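B-type flagellar hook-associated protein 2 (Pseudomonas aeruginosa, PDB 5FHY) caps the tip of the growing flagellar filament, where it promotes polymerization of flagellin monomers and keeps exported subunits from leaking away. Local coordinates at residues Gly141-Ser144 against Leu145-Ala149. Residues are numbered along the deposited sequence; the frame is centred on the assembly and turned at random.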
loop_
_atom_site.group_PDB
_atom_site.type_symbol
_atom_site.label_atom_id
_atom_site.label_comp_id
_atom_site.label_asym_id
_atom_site.label_seq_id
_atom_site.Cartn_x
_atom_site.Cartn_y
_atom_site.Cartn_z
ATOM N N GLY B 141 -61.700 -31.639 36.433
ATOM C CA GLY B 141 -60.963 -30.453 36.827
ATOM C C GLY B 141 -61.865 -29.289 37.189
ATOM O O GLY B 141 -63.045 -29.472 37.478
ATOM N N ASN B 142 -61.304 -28.084 37.166
ATOM C CA ASN B 142 -62.024 -26.883 37.581
ATOM C C ASN B 142 -62.522 -26.014 36.426
ATOM O O ASN B 142 -63.327 -25.106 36.630
ATOM C CB ASN B 142 -61.141 -26.047 38.508
ATOM C CG ASN B 142 -59.750 -25.833 37.950
ATOM O OD1 ASN B 142 -59.530 -25.907 36.741
ATOM N ND2 ASN B 142 -58.794 -25.583 38.836
ATOM N N THR B 143 -62.046 -26.287 35.216
ATOM C CA THR B 143 -62.507 -25.538 34.053
ATOM C C THR B 143 -63.086 -26.457 32.989
ATOM O O THR B 143 -62.654 -27.597 32.833
ATOM C CB THR B 143 -61.368 -24.721 33.413
ATOM O OG1 THR B 143 -60.255 -25.582 33.139
ATOM C CG2 THR B 143 -60.921 -23.597 34.333
ATOM N N SER B 144 -64.076 -25.950 32.264
ATOM C CA SER B 144 -64.744 -26.722 31.229
ATOM C C SER B 144 -63.774 -27.033 30.095
ATOM O O SER B 144 -62.925 -26.211 29.761
ATOM C CB SER B 144 -65.964 -25.963 30.706
ATOM O OG SER B 144 -66.559 -26.643 29.618
ATOM N N LEU B 145 -63.896 -28.217 29.506
ATOM C CA LEU B 145 -63.075 -28.568 28.355
ATOM C C LEU B 145 -63.739 -28.029 27.095
ATOM O O LEU B 145 -63.089 -27.830 26.070
ATOM C CB LEU B 145 -62.875 -30.084 28.258
ATOM C CG LEU B 145 -61.866 -30.598 27.224
ATOM C CD1 LEU B 145 -60.439 -30.418 27.724
ATOM C CD2 LEU B 145 -62.136 -32.056 26.882
ATOM N N SER B 146 -65.043 -27.796 27.189
ATOM C CA SER B 146 -65.844 -27.367 26.047
ATOM C C SER B 146 -65.496 -25.965 25.534
ATOM O O SER B 146 -65.784 -25.638 24.381
ATOM C CB SER B 146 -67.329 -27.428 26.405
ATOM O OG SER B 146 -67.620 -26.575 27.497
ATOM N N GLN B 147 -64.877 -25.139 26.373
ATOM C CA GLN B 147 -64.581 -23.766 25.970
ATOM C C GLN B 147 -63.336 -23.695 25.086
ATOM O O GLN B 147 -62.892 -22.608 24.716
ATOM C CB GLN B 147 -64.422 -22.849 27.192
ATOM C CG GLN B 147 -63.327 -23.233 28.168
ATOM C CD GLN B 147 -63.218 -22.255 29.329
ATOM O OE1 GLN B 147 -63.689 -21.120 29.244
ATOM N NE2 GLN B 147 -62.594 -22.692 30.417
ATOM N N LEU B 148 -62.780 -24.854 24.744
ATOM C CA LEU B 148 -61.660 -24.910 23.810
ATOM C C LEU B 148 -62.146 -25.223 22.399
ATOM O O LEU B 148 -61.342 -25.413 21.488
ATOM C CB LEU B 148 -60.631 -25.952 24.251
ATOM C CG LEU B 148 -59.840 -25.689 25.532
ATOM C CD1 LEU B 148 -58.716 -26.702 25.665
ATOM C CD2 LEU B 148 -59.293 -24.267 25.560
ATOM N N ALA B 149 -63.462 -25.262 22.220
ATOM C CA ALA B 149 -64.030 -25.569 20.916
ATOM C C ALA B 149 -63.880 -24.363 19.997
ATOM O O ALA B 149 -63.885 -23.219 20.450
ATOM C CB ALA B 149 -65.498 -25.981 21.043
#
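S144 and S146 meet in an ST turn at the start of a short 3-10 segment, 146-148, within the surface loop that joins strand 130-136 to strand 165-166. The evidence is the bond from S146 N to S144 OG, 3.1 Å long and bent to 138° at the hydrogen. A chi1 of 175° turns S144 OG from its own N toward the carbonyl side, where the amide of S146 lies. The following 3-10 segment is marked by L148 N donating to L145 O (3.3 Å) and A149 N to S146 O (3.2 Å).

The tightly packed side belongs to L145, which is buried: its CB turns away from 141-144 yet touches S144, and the side chain lies against F62 and V134. D136 OD2 makes weak hydrogen bonds with L145 N and S144 OG, tying the turn to the end of the neighbouring strand. The looser side carries S146, which is exposed; its hydroxyl is modelled 2.4 Å from S144 OG, so short that this second bond is doubtful. Between the two, Q147 lies beside the S144 carbonyl, extended beyond CG, and touches Q52 and I54. Its aliphatic part comes closest, Q147 CG lying 3.4 Å from S144 O.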